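PDB 3ISA: putative enoyl-CoA hydratase/isomerase from Bordetella parapertussis, which probably acts on acyl-CoA thioesters as a hydratase or isomerase of the crotonase superfamily, its precise substrate and reaction being unknown. Local coordinates for residues 10-13 with 18-21; 22-27 with 66-71; 79-84 with 226-231; 86-91 with 218-223; 136-141 with 238-243. All blocks are in the same frame, centred on the assembly; numbering follows the deposited sequence. Where two conformers were deposited one is given.

Overall arrangement
The contacts run from the edge of the six-stranded sheet to the C-terminal helices. Contact 1 is the hairpin of strands 9-13 and 17-22; contact 2, about 18 Å on between centres, joins the loop leaving that hairpin to the loop ahead of helix 77-95. Both close before the others open. Contacts 3 and 4, with centres about 11 Å apart, both pair helix 77-95 with helix 217-229 and touch a second subunit; along the chain contact 3 encloses contact 4. Contact 5 interlaces with both, using the last helix, 233-241, across the chain's centre from contact 1. Phe67 packs on helix 77-95 and Phe69 on Phe138. The C-terminal helices thus pack back onto the crotonase core.

Contact 1 (10-13 with 18-21); sequences AIER and WTFT
Arg13 lies over the indole of Trp18, and its chain can be followed atom by atom across the ring. CB starts above the pyrrole side, 3.5 Å from Trp18 NE1. With CG beside the backbone N (chi1 -55°) and the chain extended from there to NE, the next carbons run on over the same face. CG makes a CH-pi contact, 3.6 Å from the centroid of the five-membered ring and nearly above it. CD moves on to the benzo side, 3.6 Å from Trp18 CZ2. NE reaches Trp18 CH2 at 3.4 Å, and CZ stands 4.5 Å from the six-membered centroid, a cation-pi contact. The guanidinium is upended, its plane 80° from the indole, so it meets the ring by its edge while Ile11 CG2 lies over one of its faces. Ile11 also sends CG1 to Phe20 CD1, 3.9 Å away.

This is an antiparallel beta hairpin. Ala10 with Thr21 and Glu12 with Thr19 are its hydrogen-bonded pairs, while Arg13 and Trp18 form a non-hydrogen-bonded one, their CA atoms 4.5 Å apart. Strand 17-22 continues the sheet to strand 53-58, and Trp18 also packs on Ala45 and Ala46 of helix 33-48. The edge-strand arginine thus spreads its carbons over the indole and probably gains further from its positive charge above the pi cloud.

Contact 2 (22-27 with 66-71); sequences LSRPEK and GFDFTD
Arg24 and Asp68 make the salt bridge that joins the two loops. Arg24 NH1 gives a straight hydrogen bond of 2.7 Å to Asp68 OD2, lying in the guanidinium plane but meeting the carboxylate on its anti side, 30° out of plane. A weak second bond runs from Arg24 NH2 to the same OD2 at 3.2 Å, so one oxygen faces both nitrogens. The bend at chi3 (73°) turns the arginine head across the aspartate, and Arg24 NH1 also bonds Ala30 O.

Water adds a further link: water 2 donates to Asp68 OD2 at 2.7 Å and accepts from Arg24 NH2. Lys27 NZ also donates to it, although Lys27 is modelled in two conformers and this branch is less certain.

Hydrogen bonds within segment 66-71 hold the carboxylate from its other end. Thr70 OG1 donates to the syn lone pair of Asp68 OD1 at 2.7 Å, and Thr70 N reaches that oxygen from above the carboxylate plane at 3.1 Å, closing an Asx turn. Four protein donor bonds, one of them weak, and a water should together fix the rotation of this buried group.

In crotonase-family enzymes the Gly-X-Asp piece of this loop usually offers a peptide N-H to the oxyanion hole. Phe67 N would by analogy take that place, and a glycerol, probably from the crystallisation liquor, hydrogen-bonded to Phe69 N is consistent with a nearby pocket.

Contact 3 (79-84 with 226-231); sequences DLLLRM and RSAAQP
Leu81 meets Ala228 and Ala229 with no ring, amide or charged plane from any side chain between them; the flat group involved is the peptide linking the two alanines. Leu81 CD1 sits squarely over one face of that peptide, 4.1 Å from Ala228 C. At the peptide's edge, Ala229 N makes a weak bond to Arg226 O, three residues back.

The rest is methyl against methyl. Leu81 CD1 touches Ala228 CB at 3.6 Å, the closest approach of the two segments. The second branch turns to the next residue, Leu81 CD2 coming within 4.3 Å of Ala229 CB. Leu81 can address both alanines because CG stands anti to the backbone N (chi1 173°), which carries the fork straight out from helix 77-95. With only a methyl on the opposing residue, the backbones come very near: the CA atoms of Leu81 and Ala228 are 5.6 Å apart. No hydrogen bond crosses between the segments, and all three touching residues are buried.

Other residues pack around the patch. Ala228 and Leu80 also pack on Phe233 of helix 233-241, and Val85 of a second subunit lies on Ala229. Nearby, Arg226 makes a salt bridge with Asp218 of that same subunit.

Such close helix packing on small residues joins the first half of helix 77-95 to the end of helix 217-229, and so belongs to the helical shell of the crotonase fold where its C-terminal helices fold back on the core and another subunit adjoins.

Contact 4 (86-91 with 218-223); sequences RIEMLL and DADLAA
Glu88 and Leu221 are brought together by first torsions of the same kind: CG is anti to the backbone N in Glu88 (chi1 -180°) and in Leu221 (chi1 -173°), so each side chain stretches off its helix and the two slide past each other in opposite directions. Glu88 CG comes to rest 3.7 Å from Leu221 CD1, while Glu88 CB is 4.0 Å from the same methyl. The aliphatic part of the glutamate thus packs on the leucine methyl. A bend at chi2 (60°) then swings its carboxylate aside toward Asp220, where Glu88 OE2 lies 3.3 Å from Asp220 CB.

The two helices concerned, 77-95 and 217-229, belong to the core and the C-terminal helical part of the crotonase fold, and they meet here in a buried contact, to which helix 144-151 supplies Arg145 and Arg146.

The two buried carboxylates lie close, Glu88 OE2 and Asp220 OD2 being 4.4 Å apart, and the groups cross with their planes strongly tilted. Arg146 NH1 makes a salt bridge to Glu88 OE2, which also takes a hydrogen bond from Gln92 NE2, and its long, weak ion pair with Asp220 OD2 probably helps to ease the repulsion between the two acids. On the aspartate, Asp220 OD1 holds Arg145 NH1 in a salt bridge, and Asp220 OD2 is hydrogen-bonded to His216 ND1.

Contact 5 (136-141 with 238-243); sequences LKFGLV and RDYLAQ
A 3-10 turn at Leu136 and Lys137, closed by a 2.9 Å bond from Gly139 N to Leu136 O, carries Phe138 to within 6.1 Å of Tyr240, CA to CA, in the last turn of helix 233-241. In this crotonase fold the contact sets the C-terminal helix against the loop between strand 130-132 and helix 144-151.

Phe138 and Tyr240 carry most of it. Phe138 holds CG between its backbone N and carbonyl carbon (chi1 55°), a crowded position that turns the ring toward the helix. Tyr240 answers with CG anti to its N. Their rings meet obliquely, centroids 5.4 Å apart and planes at 42°, and the nearest atoms are Phe138 CD2 and Tyr240 CD2 at 3.6 Å. Phe138 is also packed against Phe233 and Ile237 of the same helix.

On the same side of the tyrosine ring plane as Phe138, Lys137 CB lies 3.8 Å from Tyr240 CD1. The lysine then bends at chi2 and leads away, and NZ hydrogen-bonds Ala199 O of a third subunit. Beyond the aromatic pair, Tyr240 OH is hydrogen-bonded to O1 of a glycerol, probably from the crystallisation liquor.

Contact 1 (10-13 with 18-21)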
# COMPACT_ATOMS: atom_id res chain seq x y z
N ALA D 10 -37.65 -1.79 12.98
CA ALA D 10 -38.33 -0.55 13.37
C ALA D 10 -37.32 0.56 13.33
O ALA D 10 -36.19 0.40 13.81
CB ALA D 10 -38.92 -0.65 14.76
N ILE D 11 -37.70 1.70 12.75
CA ILE D 11 -36.82 2.87 12.73
C ILE D 11 -37.50 4.07 13.40
O ILE D 11 -38.56 4.51 12.97
CB ILE D 11 -36.31 3.24 11.31
CG1 ILE D 11 -35.74 2.01 10.56
CG2 ILE D 11 -35.27 4.39 11.40
CD1 ILE D 11 -35.51 2.24 9.03
N GLU D 12 -36.89 4.56 14.48
CA GLU D 12 -37.32 5.79 15.12
C GLU D 12 -36.43 6.92 14.62
O GLU D 12 -35.20 6.86 14.75
CB GLU D 12 -37.22 5.67 16.64
CG GLU D 12 -37.50 6.98 17.39
CD GLU D 12 -36.98 6.98 18.84
OE1 GLU D 12 -36.93 5.92 19.49
OE2 GLU D 12 -36.61 8.07 19.33
N ARG D 13 -37.04 7.96 14.06
CA ARG D 13 -36.29 9.08 13.54
C ARG D 13 -36.46 10.32 14.41
O ARG D 13 -37.58 10.79 14.64
CB ARG D 13 -36.72 9.39 12.11
CG ARG D 13 -36.62 8.18 11.18
CD ARG D 13 -37.04 8.53 9.78
NE ARG D 13 -36.73 7.47 8.83
CZ ARG D 13 -37.48 6.39 8.62
NH1 ARG D 13 -38.61 6.22 9.30
NH2 ARG D 13 -37.11 5.49 7.72
N TRP D 18 -31.20 8.40 14.61
CA TRP D 18 -32.14 7.37 14.20
C TRP D 18 -31.82 6.12 15.00
O TRP D 18 -30.65 5.75 15.15
CB TRP D 18 -32.03 7.03 12.71
CG TRP D 18 -32.61 8.04 11.77
CD1 TRP D 18 -32.95 9.34 12.04
CD2 TRP D 18 -32.88 7.83 10.38
NE1 TRP D 18 -33.43 9.95 10.90
CE2 TRP D 18 -33.40 9.04 9.87
CE3 TRP D 18 -32.75 6.73 9.53
CZ2 TRP D 18 -33.76 9.20 8.52
CZ3 TRP D 18 -33.11 6.88 8.18
CH2 TRP D 18 -33.62 8.10 7.69
N THR D 19 -32.86 5.48 15.52
CA THR D 19 -32.69 4.23 16.23
C THR D 19 -33.25 3.09 15.39
O THR D 19 -34.44 3.06 15.04
CB THR D 19 -33.35 4.29 17.63
OG1 THR D 19 -32.81 5.39 18.36
CG2 THR D 19 -33.14 2.97 18.40
N PHE D 20 -32.37 2.15 15.08
CA PHE D 20 -32.68 0.95 14.33
C PHE D 20 -32.88 -0.21 15.30
O PHE D 20 -31.91 -0.75 15.85
CB PHE D 20 -31.53 0.60 13.38
CG PHE D 20 -31.28 1.63 12.31
CD1 PHE D 20 -31.91 1.53 11.07
CD2 PHE D 20 -30.40 2.68 12.53
CE1 PHE D 20 -31.68 2.48 10.06
CE2 PHE D 20 -30.16 3.65 11.53
CZ PHE D 20 -30.80 3.54 10.29
N THR D 21 -34.13 -0.59 15.52
CA THR D 21 -34.42 -1.70 16.41
C THR D 21 -34.70 -2.95 15.59
O THR D 21 -35.71 -3.03 14.88
CB THR D 21 -35.60 -1.37 17.37
OG1 THR D 21 -35.30 -0.19 18.12
CG2 THR D 21 -35.87 -2.54 18.33
O HOH W 1 -33.91 7.90 17.64

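Contact 2 (22-27 with 66-71)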
# COMPACT_ATOMS: atom_id res chain seq x y z
N LEU D 22 -33.79 -3.93 15.67
CA LEU D 22 -34.01 -5.24 15.07
C LEU D 22 -35.20 -5.85 15.79
O LEU D 22 -35.21 -5.90 17.02
CB LEU D 22 -32.78 -6.14 15.20
CG LEU D 22 -31.63 -5.83 14.22
CD1 LEU D 22 -31.00 -4.45 14.45
CD2 LEU D 22 -30.56 -6.92 14.31
N SER D 23 -36.20 -6.25 15.01
CA SER D 23 -37.52 -6.55 15.56
C SER D 23 -38.04 -7.89 15.08
O SER D 23 -39.13 -8.01 14.50
CB SER D 23 -38.48 -5.41 15.21
OG SER D 23 -38.08 -4.20 15.84
N ARG D 24 -37.25 -8.93 15.32
CA ARG D 24 -37.72 -10.30 15.12
C ARG D 24 -37.51 -11.07 16.44
O ARG D 24 -36.75 -12.03 16.49
CB ARG D 24 -37.00 -10.97 13.96
CG ARG D 24 -37.10 -10.20 12.63
CD ARG D 24 -36.41 -10.97 11.53
NE ARG D 24 -37.18 -12.14 11.13
CZ ARG D 24 -36.66 -13.33 10.80
NH1 ARG D 24 -35.34 -13.53 10.84
NH2 ARG D 24 -37.47 -14.31 10.44
N PRO D 25 -38.20 -10.63 17.52
CA PRO D 25 -37.86 -11.18 18.84
C PRO D 25 -38.24 -12.65 19.07
O PRO D 25 -37.77 -13.25 20.03
CB PRO D 25 -38.60 -10.25 19.81
CG PRO D 25 -39.80 -9.81 19.03
CD PRO D 25 -39.31 -9.65 17.61
N GLU D 26 -39.07 -13.23 18.20
CA GLU D 26 -39.40 -14.66 18.28
C GLU D 26 -38.38 -15.52 17.54
O GLU D 26 -38.40 -16.75 17.63
CB GLU D 26 -40.82 -14.94 17.75
CG GLU D 26 -41.93 -14.05 18.36
CD GLU D 26 -41.96 -14.11 19.89
OE1 GLU D 26 -42.31 -15.19 20.43
OE2 GLU D 26 -41.65 -13.09 20.54
N LYS D 27 -37.49 -14.85 16.79
CA LYS D 27 -36.44 -15.51 16.01
C LYS D 27 -35.04 -15.04 16.44
O LYS D 27 -34.09 -15.13 15.67
CB LYS D 27 -36.64 -15.26 14.50
CG LYS D 27 -37.78 -16.06 13.85
CD LYS D 27 -37.33 -17.45 13.39
CE LYS D 27 -38.51 -18.33 12.95
NZ LYS D 27 -39.11 -17.92 11.65
N GLY D 66 -27.52 -13.32 14.50
CA GLY D 66 -26.81 -13.38 13.22
C GLY D 66 -27.63 -14.03 12.13
O GLY D 66 -28.84 -13.98 12.17
N PHE D 67 -26.96 -14.66 11.16
CA PHE D 67 -27.61 -15.25 9.98
C PHE D 67 -28.79 -16.16 10.37
O PHE D 67 -28.66 -17.04 11.24
CB PHE D 67 -26.56 -16.05 9.20
CG PHE D 67 -27.01 -16.48 7.83
CD1 PHE D 67 -26.77 -15.66 6.73
CD2 PHE D 67 -27.60 -17.74 7.63
CE1 PHE D 67 -27.15 -16.06 5.45
CE2 PHE D 67 -27.98 -18.15 6.33
CZ PHE D 67 -27.75 -17.31 5.25
N ASP D 68 -29.94 -15.91 9.77
CA ASP D 68 -31.13 -16.73 9.98
C ASP D 68 -31.00 -18.05 9.21
O ASP D 68 -31.15 -18.09 7.98
CB ASP D 68 -32.41 -15.98 9.58
CG ASP D 68 -33.67 -16.67 10.12
OD1 ASP D 68 -33.56 -17.84 10.53
OD2 ASP D 68 -34.75 -16.04 10.15
N PHE D 69 -30.74 -19.13 9.94
CA PHE D 69 -30.58 -20.46 9.33
C PHE D 69 -31.89 -21.24 9.09
O PHE D 69 -31.85 -22.35 8.54
CB PHE D 69 -29.62 -21.33 10.15
CG PHE D 69 -28.19 -20.88 10.10
CD1 PHE D 69 -27.43 -21.11 8.96
CD2 PHE D 69 -27.63 -20.20 11.17
CE1 PHE D 69 -26.09 -20.69 8.91
CE2 PHE D 69 -26.30 -19.78 11.12
CZ PHE D 69 -25.53 -20.03 9.98
N THR D 70 -33.03 -20.67 9.50
CA THR D 70 -34.35 -21.24 9.20
C THR D 70 -34.51 -21.47 7.70
O THR D 70 -34.32 -20.55 6.90
CB THR D 70 -35.49 -20.30 9.67
OG1 THR D 70 -35.23 -19.90 11.02
CG2 THR D 70 -36.89 -20.98 9.58
N ASP D 71 -34.82 -22.71 7.32
CA ASP D 71 -35.02 -23.05 5.89
C ASP D 71 -33.79 -22.79 4.98
O ASP D 71 -33.95 -22.54 3.77
CB ASP D 71 -36.29 -22.38 5.31
CG ASP D 71 -37.54 -22.66 6.13
OD1 ASP D 71 -37.84 -23.84 6.41
OD2 ASP D 71 -38.25 -21.68 6.47
O HOH W 2 -37.10 -17.37 9.87

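Contact 3 (79-84 with 226-231)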
# COMPACT_ATOMS: atom_id res chain seq x y z
N ASP D 79 -27.96 -18.61 -3.20
CA ASP D 79 -28.84 -17.85 -2.31
C ASP D 79 -28.11 -17.49 -1.02
O ASP D 79 -28.21 -16.36 -0.56
CB ASP D 79 -30.07 -18.67 -1.94
CG ASP D 79 -31.03 -18.88 -3.09
OD1 ASP D 79 -31.04 -18.08 -4.06
OD2 ASP D 79 -31.80 -19.86 -2.99
N LEU D 80 -27.42 -18.47 -0.43
CA LEU D 80 -26.73 -18.29 0.85
C LEU D 80 -25.53 -17.35 0.71
O LEU D 80 -25.30 -16.49 1.58
CB LEU D 80 -26.28 -19.64 1.42
CG LEU D 80 -27.43 -20.62 1.70
CD1 LEU D 80 -26.86 -21.97 2.11
CD2 LEU D 80 -28.41 -20.07 2.75
N LEU D 81 -24.79 -17.51 -0.38
CA LEU D 81 -23.68 -16.61 -0.71
C LEU D 81 -24.15 -15.15 -0.83
O LEU D 81 -23.55 -14.27 -0.23
CB LEU D 81 -22.95 -17.03 -2.00
CG LEU D 81 -21.90 -16.01 -2.48
CD1 LEU D 81 -20.72 -15.85 -1.48
CD2 LEU D 81 -21.38 -16.29 -3.90
N LEU D 82 -25.22 -14.92 -1.59
CA LEU D 82 -25.78 -13.59 -1.75
C LEU D 82 -26.14 -12.97 -0.39
O LEU D 82 -25.79 -11.82 -0.12
CB LEU D 82 -26.97 -13.58 -2.71
CG LEU D 82 -27.65 -12.21 -2.92
CD1 LEU D 82 -26.63 -11.15 -3.34
CD2 LEU D 82 -28.77 -12.29 -3.96
N ARG D 83 -26.80 -13.75 0.45
CA ARG D 83 -27.19 -13.25 1.76
C ARG D 83 -25.97 -12.86 2.64
O ARG D 83 -25.99 -11.85 3.34
CB ARG D 83 -28.13 -14.23 2.47
CG ARG D 83 -29.54 -14.29 1.87
CD ARG D 83 -30.36 -15.41 2.52
NE ARG D 83 -30.47 -15.21 3.97
CZ ARG D 83 -30.85 -16.14 4.83
NH1 ARG D 83 -31.16 -17.36 4.39
NH2 ARG D 83 -30.91 -15.86 6.13
N MET D 84 -24.91 -13.67 2.59
CA MET D 84 -23.67 -13.34 3.29
C MET D 84 -22.96 -12.10 2.72
O MET D 84 -22.47 -11.26 3.47
CB MET D 84 -22.74 -14.56 3.31
CG MET D 84 -23.15 -15.63 4.33
SD MET D 84 -23.22 -15.12 6.07
CE MET D 84 -23.46 -16.77 6.75
N ARG D 226 -14.88 -15.51 -0.99
CA ARG D 226 -14.13 -16.76 -1.19
C ARG D 226 -14.59 -17.84 -0.22
O ARG D 226 -14.83 -18.96 -0.63
CB ARG D 226 -12.62 -16.56 -1.05
CG ARG D 226 -12.01 -15.79 -2.19
CD ARG D 226 -10.51 -15.93 -2.30
NE ARG D 226 -10.02 -14.93 -3.24
CZ ARG D 226 -9.58 -13.73 -2.89
NH1 ARG D 226 -9.54 -13.37 -1.60
NH2 ARG D 226 -9.20 -12.87 -3.83
N SER D 227 -14.73 -17.48 1.06
CA SER D 227 -15.11 -18.44 2.11
C SER D 227 -16.50 -19.06 1.89
O SER D 227 -16.67 -20.27 2.04
CB SER D 227 -15.00 -17.80 3.50
OG SER D 227 -16.04 -16.89 3.79
N ALA D 228 -17.47 -18.23 1.53
CA ALA D 228 -18.85 -18.68 1.34
C ALA D 228 -19.09 -19.32 -0.05
O ALA D 228 -20.08 -20.01 -0.25
CB ALA D 228 -19.81 -17.53 1.59
N ALA D 229 -18.18 -19.08 -0.99
CA ALA D 229 -18.29 -19.64 -2.35
C ALA D 229 -17.57 -20.99 -2.55
O ALA D 229 -17.71 -21.60 -3.62
CB ALA D 229 -17.82 -18.63 -3.41
N GLN D 230 -16.77 -21.43 -1.57
CA GLN D 230 -16.13 -22.75 -1.65
C GLN D 230 -17.23 -23.81 -1.80
O GLN D 230 -18.20 -23.79 -1.02
CB GLN D 230 -15.30 -23.07 -0.40
CG GLN D 230 -14.14 -22.12 -0.08
CD GLN D 230 -13.03 -22.10 -1.12
OE1 GLN D 230 -12.81 -23.08 -1.85
NE2 GLN D 230 -12.31 -20.98 -1.20
N PRO D 231 -17.13 -24.69 -2.82
CA PRO D 231 -18.08 -25.81 -2.92
C PRO D 231 -18.27 -26.55 -1.59
O PRO D 231 -17.31 -26.72 -0.83
CB PRO D 231 -17.42 -26.72 -3.96
CG PRO D 231 -16.80 -25.72 -4.91
CD PRO D 231 -16.18 -24.71 -3.95

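Contact 4 (86-91 with 218-223)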
# COMPACT_ATOMS: atom_id res chain seq x y z
N ARG D 86 -24.46 -9.60 1.11
CA ARG D 86 -25.27 -8.46 1.50
C ARG D 86 -25.05 -8.09 2.98
O ARG D 86 -25.01 -6.91 3.32
CB ARG D 86 -26.75 -8.68 1.15
CG ARG D 86 -27.04 -8.81 -0.39
CD ARG D 86 -26.68 -7.55 -1.18
NE ARG D 86 -27.69 -6.50 -0.98
CZ ARG D 86 -27.53 -5.22 -1.33
NH1 ARG D 86 -26.39 -4.82 -1.88
NH2 ARG D 86 -28.51 -4.34 -1.13
N ILE D 87 -24.90 -9.09 3.85
CA ILE D 87 -24.51 -8.85 5.25
C ILE D 87 -23.18 -8.09 5.31
O ILE D 87 -23.08 -7.05 5.96
CB ILE D 87 -24.49 -10.16 6.09
CG1 ILE D 87 -25.93 -10.62 6.36
CG2 ILE D 87 -23.77 -9.94 7.43
CD1 ILE D 87 -26.06 -12.06 6.88
N GLU D 88 -22.15 -8.57 4.60
CA GLU D 88 -20.85 -7.86 4.62
C GLU D 88 -20.96 -6.44 4.04
O GLU D 88 -20.32 -5.52 4.55
CB GLU D 88 -19.75 -8.67 3.93
CG GLU D 88 -18.33 -8.01 3.89
CD GLU D 88 -17.72 -7.71 5.29
OE1 GLU D 88 -18.29 -8.10 6.33
OE2 GLU D 88 -16.65 -7.08 5.34
N MET D 89 -21.77 -6.26 2.99
CA MET D 89 -21.98 -4.94 2.43
C MET D 89 -22.63 -4.01 3.49
O MET D 89 -22.21 -2.86 3.66
CB MET D 89 -22.75 -5.02 1.10
CG MET D 89 -21.91 -5.62 -0.07
SD MET D 89 -22.81 -5.88 -1.64
CE MET D 89 -22.85 -4.21 -2.24
N LEU D 90 -23.60 -4.53 4.23
CA LEU D 90 -24.22 -3.82 5.33
C LEU D 90 -23.19 -3.44 6.41
O LEU D 90 -23.15 -2.28 6.85
CB LEU D 90 -25.36 -4.64 5.95
CG LEU D 90 -25.93 -4.06 7.26
CD1 LEU D 90 -26.59 -2.66 7.06
CD2 LEU D 90 -26.88 -5.05 7.94
N LEU D 91 -22.37 -4.41 6.82
CA LEU D 91 -21.38 -4.18 7.88
C LEU D 91 -20.39 -3.07 7.48
O LEU D 91 -20.01 -2.22 8.29
CB LEU D 91 -20.66 -5.50 8.22
CG LEU D 91 -21.57 -6.61 8.74
CD1 LEU D 91 -20.78 -7.91 8.91
CD2 LEU D 91 -22.24 -6.18 10.04
N ASP D 218 -12.15 -3.95 0.74
CA ASP D 218 -12.00 -4.87 -0.39
C ASP D 218 -11.43 -6.21 0.04
O ASP D 218 -11.97 -7.25 -0.33
CB ASP D 218 -11.16 -4.25 -1.50
CG ASP D 218 -11.94 -3.22 -2.31
OD1 ASP D 218 -13.12 -2.99 -2.01
OD2 ASP D 218 -11.35 -2.65 -3.25
N ALA D 219 -10.39 -6.18 0.86
CA ALA D 219 -9.84 -7.41 1.44
C ALA D 219 -10.90 -8.18 2.23
O ALA D 219 -10.98 -9.41 2.09
CB ALA D 219 -8.62 -7.10 2.31
N ASP D 220 -11.68 -7.47 3.05
CA ASP D 220 -12.76 -8.09 3.82
C ASP D 220 -13.87 -8.75 2.97
O ASP D 220 -14.27 -9.89 3.23
CB ASP D 220 -13.36 -7.06 4.77
CG ASP D 220 -12.42 -6.72 5.90
OD1 ASP D 220 -11.39 -7.42 6.04
OD2 ASP D 220 -12.70 -5.77 6.65
N LEU D 221 -14.33 -8.03 1.95
CA LEU D 221 -15.35 -8.58 1.07
C LEU D 221 -14.81 -9.75 0.25
O LEU D 221 -15.51 -10.76 0.09
CB LEU D 221 -15.99 -7.49 0.19
CG LEU D 221 -17.18 -8.02 -0.62
CD1 LEU D 221 -18.30 -8.62 0.25
CD2 LEU D 221 -17.75 -6.94 -1.51
N ALA D 222 -13.57 -9.64 -0.26
CA ALA D 222 -12.95 -10.76 -0.98
C ALA D 222 -12.86 -12.02 -0.12
O ALA D 222 -13.28 -13.09 -0.56
CB ALA D 222 -11.57 -10.38 -1.52
N ALA D 223 -12.37 -11.86 1.11
CA ALA D 223 -12.23 -12.98 2.06
C ALA D 223 -13.58 -13.63 2.36
O ALA D 223 -13.69 -14.87 2.37
CB ALA D 223 -11.54 -12.53 3.35

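Contact 5 (136-141 with 238-243)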
# COMPACT_ATOMS: atom_id res chain seq x y z
N LEU D 136 -16.23 -19.66 11.48
CA LEU D 136 -15.04 -20.37 11.02
C LEU D 136 -15.17 -21.89 11.15
O LEU D 136 -14.55 -22.62 10.40
CB LEU D 136 -13.77 -19.86 11.72
CG LEU D 136 -13.35 -18.41 11.37
CD1 LEU D 136 -12.41 -17.85 12.43
CD2 LEU D 136 -12.69 -18.34 10.00
N LYS D 137 -16.01 -22.36 12.08
CA LYS D 137 -16.34 -23.79 12.19
C LYS D 137 -16.98 -24.35 10.93
O LYS D 137 -16.93 -25.55 10.68
CB LYS D 137 -17.28 -24.06 13.36
CG LYS D 137 -16.64 -23.95 14.72
CD LYS D 137 -15.79 -25.18 15.03
CE LYS D 137 -15.28 -25.18 16.45
NZ LYS D 137 -14.47 -26.42 16.69
N PHE D 138 -17.61 -23.50 10.13
CA PHE D 138 -18.08 -23.95 8.83
C PHE D 138 -17.41 -23.19 7.69
O PHE D 138 -17.93 -23.12 6.58
CB PHE D 138 -19.62 -23.98 8.70
CG PHE D 138 -20.32 -22.66 9.01
CD1 PHE D 138 -20.60 -21.74 7.99
CD2 PHE D 138 -20.76 -22.38 10.31
CE1 PHE D 138 -21.27 -20.55 8.28
CE2 PHE D 138 -21.43 -21.19 10.60
CZ PHE D 138 -21.68 -20.27 9.58
N GLY D 139 -16.24 -22.62 8.00
CA GLY D 139 -15.35 -22.05 6.99
C GLY D 139 -15.65 -20.59 6.64
O GLY D 139 -14.99 -20.03 5.78
N LEU D 140 -16.63 -19.99 7.31
CA LEU D 140 -17.03 -18.60 7.04
C LEU D 140 -16.01 -17.57 7.56
O LEU D 140 -15.63 -17.61 8.73
CB LEU D 140 -18.40 -18.31 7.64
CG LEU D 140 -18.97 -16.93 7.29
CD1 LEU D 140 -19.40 -16.89 5.83
CD2 LEU D 140 -20.11 -16.57 8.22
N VAL D 141 -15.58 -16.65 6.70
CA VAL D 141 -14.64 -15.61 7.11
C VAL D 141 -15.35 -14.25 7.07
O VAL D 141 -15.34 -13.57 6.04
CB VAL D 141 -13.33 -15.61 6.26
CG1 VAL D 141 -12.35 -14.52 6.75
CG2 VAL D 141 -12.64 -17.00 6.28
N ARG D 238 -24.55 -27.56 7.62
CA ARG D 238 -25.27 -28.74 8.14
C ARG D 238 -24.47 -29.46 9.23
O ARG D 238 -25.00 -29.71 10.32
CB ARG D 238 -25.62 -29.69 6.99
CG ARG D 238 -26.62 -30.81 7.33
CD ARG D 238 -26.90 -31.67 6.11
NE ARG D 238 -27.47 -30.88 5.01
CZ ARG D 238 -26.90 -30.72 3.82
NH1 ARG D 238 -25.74 -31.30 3.53
NH2 ARG D 238 -27.50 -29.97 2.90
N ASP D 239 -23.19 -29.72 8.95
CA ASP D 239 -22.28 -30.37 9.90
C ASP D 239 -22.14 -29.58 11.19
O ASP D 239 -22.14 -30.17 12.28
CB ASP D 239 -20.90 -30.57 9.28
CG ASP D 239 -20.88 -31.65 8.21
OD1 ASP D 239 -21.87 -32.40 8.08
OD2 ASP D 239 -19.86 -31.75 7.49
N TYR D 240 -22.01 -28.26 11.07
CA TYR D 240 -21.87 -27.38 12.22
C TYR D 240 -23.15 -27.34 13.07
O TYR D 240 -23.09 -27.39 14.30
CB TYR D 240 -21.45 -25.95 11.79
CG TYR D 240 -21.71 -24.93 12.88
CD1 TYR D 240 -20.91 -24.89 14.03
CD2 TYR D 240 -22.78 -24.04 12.78
CE1 TYR D 240 -21.17 -23.97 15.05
CE2 TYR D 240 -23.04 -23.13 13.79
CZ TYR D 240 -22.24 -23.10 14.92
OH TYR D 240 -22.53 -22.18 15.90
N LEU D 241 -24.30 -27.24 12.40
CA LEU D 241 -25.59 -27.13 13.09
C LEU D 241 -25.99 -28.42 13.83
O LEU D 241 -26.81 -28.39 14.75
CB LEU D 241 -26.71 -26.70 12.13
CG LEU D 241 -26.67 -25.26 11.60
CD1 LEU D 241 -27.78 -25.06 10.59
CD2 LEU D 241 -26.79 -24.23 12.73
N ALA D 242 -25.38 -29.53 13.41
CA ALA D 242 -25.58 -30.84 14.04
C ALA D 242 -24.71 -31.06 15.28
O ALA D 242 -24.99 -31.95 16.08
CB ALA D 242 -25.36 -31.95 13.02
N GLN D 243 -23.68 -30.24 15.44
CA GLN D 243 -22.79 -30.17 16.60
C GLN D 243 -23.37 -29.65 17.92
O GLN D 243 -24.14 -28.69 17.94
CB GLN D 243 -21.66 -29.21 16.30
CG GLN D 243 -20.57 -29.70 15.42
CD GLN D 243 -20.61 -31.16 15.20
OE1 GLN D 243 -20.03 -31.90 15.98
NE2 GLN D 243 -21.30 -31.60 14.15